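Local coordinates for lipoteichoic acid primase (Listeria monocytogenes, PDB 4UOP), which is an extracellular enzyme domain of the sulfatase family, an alpha/beta fold around a mixed beta sheet, that holds a magnesium ion, at residues T245-Y250 against E295-Y300; K233-L238 against A257-G262; R141-N146 against T344-L349. One frame throughout, in Å; residues are numbered along the deposited sequence.

Contact 1 of 3, residues T245-Y250 against E295-Y300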
loop_
_atom_site.group_PDB
_atom_site.type_symbol
_atom_site.label_atom_id
_atom_site.label_comp_id
_atom_site.label_asym_id
_atom_site.label_seq_id
_atom_site.Cartn_x
_atom_site.Cartn_y
_atom_site.Cartn_z
ATOM N N THR B 245 0.817 28.206 -7.558
ATOM C CA THR B 245 1.623 27.132 -6.955
ATOM C C THR B 245 0.669 26.158 -6.276
ATOM O O THR B 245 -0.452 26.535 -5.981
ATOM C CB THR B 245 2.606 27.638 -5.863
ATOM O OG1 THR B 245 1.898 28.126 -4.706
ATOM C CG2 THR B 245 3.535 28.744 -6.405
ATOM N N GLU B 246 1.119 24.935 -6.002
ATOM C CA GLU B 246 0.289 23.947 -5.321
ATOM C C GLU B 246 -0.219 24.467 -3.984
ATOM O O GLU B 246 -1.404 24.333 -3.691
ATOM C CB GLU B 246 1.043 22.628 -5.105
ATOM C CG GLU B 246 0.300 21.635 -4.218
ATOM C CD GLU B 246 0.982 20.282 -4.131
ATOM O OE1 GLU B 246 2.054 20.180 -3.491
ATOM O OE2 GLU B 246 0.430 19.313 -4.691
ATOM N N LEU B 247 0.664 25.040 -3.173
ATOM C CA LEU B 247 0.269 25.542 -1.859
ATOM C C LEU B 247 -0.709 26.698 -1.967
ATOM O O LEU B 247 -1.647 26.810 -1.168
ATOM C CB LEU B 247 1.476 25.935 -0.991
ATOM C CG LEU B 247 1.139 26.414 0.433
ATOM C CD1 LEU B 247 0.453 25.314 1.229
ATOM C CD2 LEU B 247 2.374 26.892 1.184
ATOM N N GLY B 248 -0.505 27.559 -2.960
ATOM C CA GLY B 248 -1.443 28.652 -3.180
ATOM C C GLY B 248 -2.820 28.144 -3.534
ATOM O O GLY B 248 -3.823 28.585 -2.964
ATOM N N ASN B 249 -2.884 27.186 -4.448
ATOM C CA ASN B 249 -4.151 26.598 -4.834
ATOM C C ASN B 249 -4.792 25.879 -3.648
ATOM O O ASN B 249 -6.005 25.944 -3.473
ATOM C CB ASN B 249 -3.976 25.643 -6.009
ATOM C CG ASN B 249 -3.514 26.363 -7.271
ATOM O OD1 ASN B 249 -3.775 27.547 -7.445
ATOM N ND2 ASN B 249 -2.822 25.655 -8.134
ATOM N N TYR B 250 -3.961 25.236 -2.841
ATOM C CA TYR B 250 -4.409 24.551 -1.629
ATOM C C TYR B 250 -5.088 25.534 -0.702
ATOM O O TYR B 250 -6.192 25.289 -0.250
ATOM C CB TYR B 250 -3.235 23.892 -0.923
ATOM C CG TYR B 250 -3.596 23.239 0.383
ATOM C CD1 TYR B 250 -4.214 21.987 0.410
ATOM C CD2 TYR B 250 -3.327 23.863 1.579
ATOM C CE1 TYR B 250 -4.543 21.376 1.605
ATOM C CE2 TYR B 250 -3.652 23.262 2.781
ATOM C CZ TYR B 250 -4.247 22.016 2.785
ATOM O OH TYR B 250 -4.569 21.439 3.989
ATOM N N GLU B 295 11.628 26.865 0.135
ATOM C CA GLU B 295 12.035 27.539 1.357
ATOM C C GLU B 295 11.215 28.779 1.674
ATOM O O GLU B 295 10.862 29.008 2.832
ATOM C CB GLU B 295 13.536 27.879 1.321
ATOM C CG GLU B 295 14.422 26.721 1.755
ATOM C CD GLU B 295 14.177 26.298 3.198
ATOM O OE1 GLU B 295 13.825 27.163 4.033
ATOM O OE2 GLU B 295 14.343 25.099 3.499
ATOM N N GLU B 296 10.898 29.580 0.661
ATOM C CA GLU B 296 10.177 30.824 0.927
ATOM C C GLU B 296 8.682 30.612 1.233
ATOM O O GLU B 296 8.029 31.536 1.724
ATOM C CB GLU B 296 10.374 31.841 -0.201
ATOM C CG GLU B 296 9.504 31.646 -1.436
ATOM C CD GLU B 296 9.993 30.549 -2.358
ATOM O OE1 GLU B 296 11.057 29.953 -2.086
ATOM O OE2 GLU B 296 9.317 30.299 -3.375
ATOM N N GLN B 297 8.158 29.416 0.946
ATOM C CA GLN B 297 6.771 29.076 1.317
ATOM C C GLN B 297 6.676 28.537 2.737
ATOM O O GLN B 297 5.587 28.532 3.322
ATOM C CB GLN B 297 6.185 28.051 0.354
ATOM C CG GLN B 297 5.920 28.596 -1.029
ATOM C CD GLN B 297 5.104 27.660 -1.882
ATOM O OE1 GLN B 297 4.946 26.479 -1.575
ATOM N NE2 GLN B 297 4.549 28.196 -2.957
ATOM N N LYS B 298 7.792 28.104 3.313
ATOM C CA LYS B 298 7.752 27.526 4.666
ATOM C C LYS B 298 7.275 28.516 5.733
ATOM O O LYS B 298 6.691 28.102 6.732
ATOM C CB LYS B 298 9.102 26.919 5.050
ATOM C CG LYS B 298 9.379 25.630 4.311
ATOM C CD LYS B 298 10.639 24.946 4.801
ATOM C CE LYS B 298 10.987 23.789 3.883
ATOM N NZ LYS B 298 12.170 23.036 4.375
ATOM N N LYS B 299 7.458 29.820 5.512
ATOM C CA LYS B 299 6.946 30.818 6.474
ATOM C C LYS B 299 5.411 30.834 6.636
ATOM O O LYS B 299 4.897 31.459 7.571
ATOM C CB LYS B 299 7.410 32.223 6.107
ATOM C CG LYS B 299 6.762 32.789 4.857
ATOM C CD LYS B 299 7.118 34.263 4.675
ATOM C CE LYS B 299 6.618 34.794 3.348
ATOM N NZ LYS B 299 7.389 34.253 2.191
ATOM N N TYR B 300 4.692 30.180 5.720
ATOM C CA TYR B 300 3.240 30.113 5.781
ATOM C C TYR B 300 2.713 29.015 6.693
ATOM O O TYR B 300 1.531 29.030 7.055
ATOM C CB TYR B 300 2.663 29.954 4.380
ATOM C CG TYR B 300 2.967 31.150 3.506
ATOM C CD1 TYR B 300 2.459 32.407 3.822
ATOM C CD2 TYR B 300 3.774 31.030 2.384
ATOM C CE1 TYR B 300 2.743 33.514 3.036
ATOM C CE2 TYR B 300 4.062 32.129 1.599
ATOM C CZ TYR B 300 3.539 33.364 1.933
ATOM O OH TYR B 300 3.811 34.468 1.160
HETATM O O HOH W 1 3.677 24.869 -3.409
#
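The amide of Gln297 meets the first turn of helix 246-271 with both of its polar atoms. Its NE2 reaches Thr245 OG1 at 3.2 Å, a weak hydrogen bond because the angle at the hydrogen is only 131°; the stronger partner of this NH2 group is Asp241 O, in the loop leading to the helix. On the other side of the amide, Gln297 OE1 accepts a bond of 2.8 Å from a water, which in turn accepts from Leu247 N at 3.0 Å. Beyond CG the glutamine chain runs extended, and this carries the amide across to the helix end.

Thr245 is the N-cap of that helix. With chi1 at 67° its OG1 lies between its own N and carbonyl carbon, where it takes the capping bond from Gly248 N at 3.0 Å and 155°; the same hydroxyl also bonds Leu242 O. The water joins Leu247 N, in the first turn, to the glutamine.

Van der Waals packing sets Leu247 against the glutamine chain and amide. Its CB lies 3.6 Å from Gln297 OE1, and its CD2 branch runs past the glutamine chain in the opposite direction, 4.1 Å from Gln297 CB. The same methyl makes an apolar contact with Tyr300 CB at 4.4 Å.

Charged and phenolic groups tie 295-300 to the loop before the helix: Lys299 forms a salt bridge with Asp241, whose carboxylate also bonds Tyr300 OH. Within 295-300 itself, Lys299 NZ donates to Glu296 O at 2.8 Å.

Contact 2 of 3, residues K233-L238 against A257-G262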
loop_
_atom_site.group_PDB
_atom_site.type_symbol
_atom_site.label_atom_id
_atom_site.label_comp_id
_atom_site.label_asym_id
_atom_site.label_seq_id
_atom_site.Cartn_x
_atom_site.Cartn_y
_atom_site.Cartn_z
ATOM N N LYS B 233 -14.752 31.994 -7.337
ATOM C CA LYS B 233 -14.862 31.464 -5.966
ATOM C C LYS B 233 -13.548 31.589 -5.167
ATOM O O LYS B 233 -13.505 31.210 -3.996
ATOM C CB LYS B 233 -15.288 29.996 -6.016
ATOM C CG LYS B 233 -16.639 29.735 -6.676
ATOM C CD LYS B 233 -17.803 30.255 -5.848
ATOM C CE LYS B 233 -19.159 30.028 -6.521
ATOM N NZ LYS B 233 -19.324 28.635 -7.026
ATOM N N GLN B 234 -12.487 32.093 -5.796
ATOM C CA GLN B 234 -11.204 32.320 -5.122
ATOM C C GLN B 234 -11.226 33.664 -4.412
ATOM O O GLN B 234 -11.352 34.715 -5.047
ATOM C CB GLN B 234 -10.052 32.277 -6.116
ATOM C CG GLN B 234 -9.857 30.908 -6.746
ATOM C CD GLN B 234 -8.727 30.880 -7.743
ATOM O OE1 GLN B 234 -7.798 31.687 -7.671
ATOM N NE2 GLN B 234 -8.795 29.955 -8.682
ATOM N N GLU B 235 -11.114 33.637 -3.090
ATOM C CA GLU B 235 -11.280 34.853 -2.299
ATOM C C GLU B 235 -10.011 35.340 -1.622
ATOM O O GLU B 235 -10.014 36.411 -1.015
ATOM C CB GLU B 235 -12.387 34.648 -1.261
ATOM C CG GLU B 235 -13.774 34.584 -1.876
ATOM C CD GLU B 235 -14.877 34.436 -0.843
ATOM O OE1 GLU B 235 -14.599 34.523 0.375
ATOM O OE2 GLU B 235 -16.036 34.228 -1.262
ATOM N N ILE B 236 -8.934 34.574 -1.717
ATOM C CA ILE B 236 -7.656 34.986 -1.155
ATOM C C ILE B 236 -6.819 35.654 -2.245
ATOM O O ILE B 236 -6.579 35.062 -3.295
ATOM C CB ILE B 236 -6.895 33.774 -0.572
ATOM C CG1 ILE B 236 -7.769 33.028 0.447
ATOM C CG2 ILE B 236 -5.580 34.200 0.063
ATOM C CD1 ILE B 236 -8.272 33.876 1.595
ATOM N N ASP B 237 -6.406 36.893 -2.007
ATOM C CA ASP B 237 -5.437 37.551 -2.884
ATOM C C ASP B 237 -4.044 37.041 -2.492
ATOM O O ASP B 237 -3.528 37.386 -1.431
ATOM C CB ASP B 237 -5.528 39.077 -2.756
ATOM C CG ASP B 237 -4.472 39.806 -3.588
ATOM O OD1 ASP B 237 -4.165 39.356 -4.718
ATOM O OD2 ASP B 237 -3.947 40.837 -3.104
ATOM N N LEU B 238 -3.464 36.206 -3.346
ATOM C CA LEU B 238 -2.241 35.479 -3.002
ATOM C C LEU B 238 -0.998 36.313 -3.311
ATOM O O LEU B 238 -0.947 36.951 -4.361
ATOM C CB LEU B 238 -2.150 34.183 -3.799
ATOM C CG LEU B 238 -3.107 33.047 -3.440
ATOM C CD1 LEU B 238 -2.981 31.934 -4.457
ATOM C CD2 LEU B 238 -2.815 32.517 -2.053
ATOM N N ALA B 257 -13.611 25.655 1.135
ATOM C CA ALA B 257 -14.222 24.575 1.903
ATOM C C ALA B 257 -14.627 25.053 3.309
ATOM O O ALA B 257 -15.718 24.739 3.785
ATOM C CB ALA B 257 -13.278 23.389 1.974
ATOM N N ASP B 258 -13.758 25.815 3.955
ATOM C CA ASP B 258 -14.034 26.388 5.272
ATOM C C ASP B 258 -15.204 27.388 5.220
ATOM O O ASP B 258 -16.066 27.410 6.109
ATOM C CB ASP B 258 -12.770 27.023 5.840
ATOM C CG ASP B 258 -13.004 27.774 7.135
ATOM O OD1 ASP B 258 -13.471 28.950 7.103
ATOM O OD2 ASP B 258 -12.685 27.195 8.209
ATOM N N LYS B 259 -15.253 28.204 4.167
ATOM C CA LYS B 259 -16.388 29.115 3.984
ATOM C C LYS B 259 -17.725 28.368 3.899
ATOM O O LYS B 259 -18.699 28.748 4.548
ATOM C CB LYS B 259 -16.196 29.949 2.724
ATOM C CG LYS B 259 -17.312 30.945 2.462
ATOM C CD LYS B 259 -16.879 31.886 1.351
ATOM C CE LYS B 259 -17.950 32.901 0.991
ATOM N NZ LYS B 259 -18.676 32.448 -0.220
ATOM N N GLN B 260 -17.775 27.323 3.082
ATOM C CA GLN B 260 -19.006 26.575 2.868
ATOM C C GLN B 260 -19.391 25.826 4.134
ATOM O O GLN B 260 -20.568 25.742 4.461
ATOM C CB GLN B 260 -18.887 25.623 1.674
ATOM C CG GLN B 260 -18.730 26.352 0.330
ATOM C CD GLN B 260 -19.801 27.406 0.092
ATOM O OE1 GLN B 260 -20.966 27.219 0.449
ATOM N NE2 GLN B 260 -19.416 28.510 -0.537
ATOM N N LEU B 261 -18.401 25.338 4.863
ATOM C CA LEU B 261 -18.661 24.734 6.183
ATOM C C LEU B 261 -19.315 25.733 7.138
ATOM O O LEU B 261 -20.292 25.411 7.815
ATOM C CB LEU B 261 -17.375 24.198 6.789
ATOM C CG LEU B 261 -17.542 23.492 8.143
ATOM C CD1 LEU B 261 -18.367 22.217 7.997
ATOM C CD2 LEU B 261 -16.180 23.200 8.748
ATOM N N GLY B 262 -18.823 26.968 7.145
ATOM C CA GLY B 262 -19.404 28.027 7.965
ATOM C C GLY B 262 -20.862 28.327 7.637
ATOM O O GLY B 262 -21.680 28.569 8.523
#
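Glu235 meets Lys259 in a surface salt bridge that ties the loop after strand 214-219 to the helix that follows it, 246-271, within the alpha/beta fold of the sulfatase family. The backbones stay well apart, the nearest CA atoms, those of Glu235 and Lys259, being 9.9 Å from each other, and the two side chains span the interval.

At Glu235 the loop turns a carboxylate to the helix. The chain is extended beyond CG (chi2 -178°), which carries the carboxylate out to Lys259 CD, CE and NZ, and the two side chains cross at about a right angle. The carboxylate also lies against the methylenes: OE1 and OE2 are each 3.6 Å from Lys259 CD. Glu235 OE1 also has a weak hydrogen bond with His255 NE2, one turn before Lys259 on the same helix.

Next along the loop, Ile236 N donates to Glu252 OE1 and the isoleucine side chain packs on His255.

Lys259 is bent at its last torsion (chi4 -99°), and its ammonium also has a long, weak pairing with Glu263. The salt bridge itself is loose, with Glu235 OE2 3.4 Å from Lys259 NZ and nearer still, at 3.2 Å, to Lys259 CE.

Contact 3 of 3, residues R141-N146 against T344-L349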
loop_
_atom_site.group_PDB
_atom_site.type_symbol
_atom_site.label_atom_id
_atom_site.label_comp_id
_atom_site.label_asym_id
_atom_site.label_seq_id
_atom_site.Cartn_x
_atom_site.Cartn_y
_atom_site.Cartn_z
ATOM N N ARG B 141 -24.019 1.189 12.808
ATOM C CA ARG B 141 -24.773 0.011 13.197
ATOM C C ARG B 141 -25.220 0.117 14.657
ATOM O O ARG B 141 -26.391 -0.109 14.970
ATOM C CB ARG B 141 -23.944 -1.253 12.974
ATOM C CG ARG B 141 -24.698 -2.540 13.248
ATOM C CD ARG B 141 -23.832 -3.775 12.971
ATOM N NE ARG B 141 -23.295 -3.785 11.608
ATOM C CZ ARG B 141 -23.983 -4.110 10.515
ATOM N NH1 ARG B 141 -25.267 -4.471 10.582
ATOM N NH2 ARG B 141 -23.389 -4.069 9.334
ATOM N N LEU B 142 -24.307 0.495 15.545
ATOM C CA LEU B 142 -24.642 0.655 16.951
ATOM C C LEU B 142 -25.671 1.768 17.157
ATOM O O LEU B 142 -26.584 1.631 17.957
ATOM C CB LEU B 142 -23.388 0.927 17.780
ATOM C CG LEU B 142 -23.566 1.076 19.289
ATOM C CD1 LEU B 142 -24.288 -0.127 19.878
ATOM C CD2 LEU B 142 -22.201 1.246 19.935
ATOM N N LEU B 143 -25.533 2.884 16.446
ATOM C CA LEU B 143 -26.502 3.962 16.575
ATOM C C LEU B 143 -27.878 3.551 16.058
ATOM O O LEU B 143 -28.900 3.950 16.625
ATOM C CB LEU B 143 -26.010 5.240 15.885
ATOM C CG LEU B 143 -24.841 5.931 16.590
ATOM C CD1 LEU B 143 -24.354 7.113 15.755
ATOM C CD2 LEU B 143 -25.224 6.370 17.995
ATOM N N GLY B 144 -27.904 2.721 15.019
ATOM C CA GLY B 144 -29.143 2.199 14.483
ATOM C C GLY B 144 -29.920 1.340 15.482
ATOM O O GLY B 144 -31.138 1.242 15.377
ATOM N N LYS B 145 -29.215 0.738 16.433
ATOM C CA LYS B 145 -29.848 -0.010 17.532
ATOM C C LYS B 145 -30.268 0.882 18.699
ATOM O O LYS B 145 -30.844 0.405 19.681
ATOM C CB LYS B 145 -28.901 -1.103 18.046
ATOM C CG LYS B 145 -28.600 -2.194 17.033
ATOM C CD LYS B 145 -29.876 -2.844 16.530
ATOM C CE LYS B 145 -29.602 -4.020 15.613
ATOM N NZ LYS B 145 -30.867 -4.743 15.300
ATOM N N ASN B 146 -29.980 2.172 18.582
ATOM C CA ASN B 146 -30.369 3.155 19.569
ATOM C C ASN B 146 -31.244 4.246 18.980
ATOM O O ASN B 146 -31.184 5.394 19.408
ATOM C CB ASN B 146 -29.108 3.724 20.207
ATOM C CG ASN B 146 -28.438 2.732 21.148
ATOM O OD1 ASN B 146 -28.746 2.722 22.330
ATOM N ND2 ASN B 146 -27.534 1.897 20.634
ATOM N N THR B 344 -15.243 7.947 21.674
ATOM C CA THR B 344 -15.402 9.269 22.248
ATOM C C THR B 344 -16.865 9.730 22.099
ATOM O O THR B 344 -17.483 10.239 23.044
ATOM C CB THR B 344 -14.421 10.269 21.584
ATOM O OG1 THR B 344 -13.069 9.829 21.781
ATOM C CG2 THR B 344 -14.555 11.685 22.153
ATOM N N VAL B 345 -17.418 9.556 20.900
ATOM C CA VAL B 345 -18.766 9.987 20.621
ATOM C C VAL B 345 -19.819 9.130 21.344
ATOM O O VAL B 345 -20.790 9.665 21.868
ATOM C CB VAL B 345 -19.024 10.016 19.101
ATOM C CG1 VAL B 345 -20.509 10.241 18.804
ATOM C CG2 VAL B 345 -18.187 11.121 18.482
ATOM N N MET B 346 -19.614 7.822 21.384
ATOM C CA MET B 346 -20.570 6.940 22.044
ATOM C C MET B 346 -20.697 7.325 23.524
ATOM O O MET B 346 -21.805 7.308 24.074
ATOM C CB MET B 346 -20.173 5.471 21.909
ATOM C CG MET B 346 -20.176 4.916 20.487
ATOM S SD MET B 346 -21.730 5.118 19.563
ATOM C CE MET B 346 -21.473 6.721 18.793
ATOM N N ASN B 347 -19.586 7.687 24.161
ATOM C CA ASN B 347 -19.652 8.155 25.545
ATOM C C ASN B 347 -20.525 9.411 25.697
ATOM O O ASN B 347 -21.393 9.488 26.577
ATOM C CB ASN B 347 -18.244 8.378 26.108
ATOM C CG ASN B 347 -18.265 8.953 27.514
ATOM O OD1 ASN B 347 -18.631 8.261 28.474
ATOM N ND2 ASN B 347 -17.900 10.209 27.648
ATOM N N LEU B 348 -20.312 10.408 24.839
ATOM C CA LEU B 348 -21.120 11.619 24.897
ATOM C C LEU B 348 -22.614 11.337 24.692
ATOM O O LEU B 348 -23.475 11.961 25.340
ATOM C CB LEU B 348 -20.635 12.640 23.850
ATOM C CG LEU B 348 -19.261 13.233 24.118
ATOM C CD1 LEU B 348 -18.792 14.042 22.913
ATOM C CD2 LEU B 348 -19.296 14.122 25.349
ATOM N N LEU B 349 -22.919 10.412 23.786
ATOM C CA LEU B 349 -24.300 10.073 23.466
ATOM C C LEU B 349 -24.934 9.138 24.512
ATOM O O LEU B 349 -26.101 8.815 24.398
ATOM C CB LEU B 349 -24.377 9.443 22.077
ATOM C CG LEU B 349 -24.057 10.389 20.900
ATOM C CD1 LEU B 349 -24.055 9.614 19.590
ATOM C CD2 LEU B 349 -25.014 11.555 20.827
#
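The C-terminal ends of helices 139-144 and 341-348 come closest at Leu143 and Met346, whose CA atoms are 8.6 Å apart, a spacing bridged wholly by side chains. No hydrogen bond crosses between segments 141-146 and 344-349; the contact is apolar.

Met346 and Leu143 carry the larger shares. Bends at chi2 (-55°) and chi3 (89°) fold the thioether back on itself and bring both sulfur and methyl to the opposing leucines. Met346 SD lies 3.9 Å from Leu142 CD2, the two side chains sliding past each other in opposite directions, whereas Met346 CE lies 3.9 Å from Leu143 CD2. That Leu143 methyl is shared: it also meets Leu349 CD1 at 3.8 Å, where the two leucines cross at about a right angle. The three methyls gather in a tight triangle.

Within 141-146, Asn146 ND2 donates to Leu142 O at 2.9 Å, the oxygen in the plane of its amide.

This buried packing joins helices 139-144 and 341-348 over the central mixed sheet. Leu143 and Val345 both reach Leu60 on strand 59-65, while Val345 also touches Val280 and Leu349 touches Val278 on the neighbouring strand 277-283.

In the fold
Contacts 1 and 2 share helix 246-271: contact 1 lies at its N-terminal end and contact 2 farther along it, with their centres 16 Å apart. They touch directly where Leu238 CD1 packs at 3.8 Å on Gly248 O. Contact 3 uses neither that helix nor its loops; its centre is about 40 Å from that of contact 1, across the centre of the chain, and its two segments enclose the other contacts in sequence. Chemistry follows place. The surface contact 2 rests on a loose ion pair, the partly buried contact 1 mixes capping, water and apolar packing, and the buried contact 3 is purely hydrophobic against the sheet.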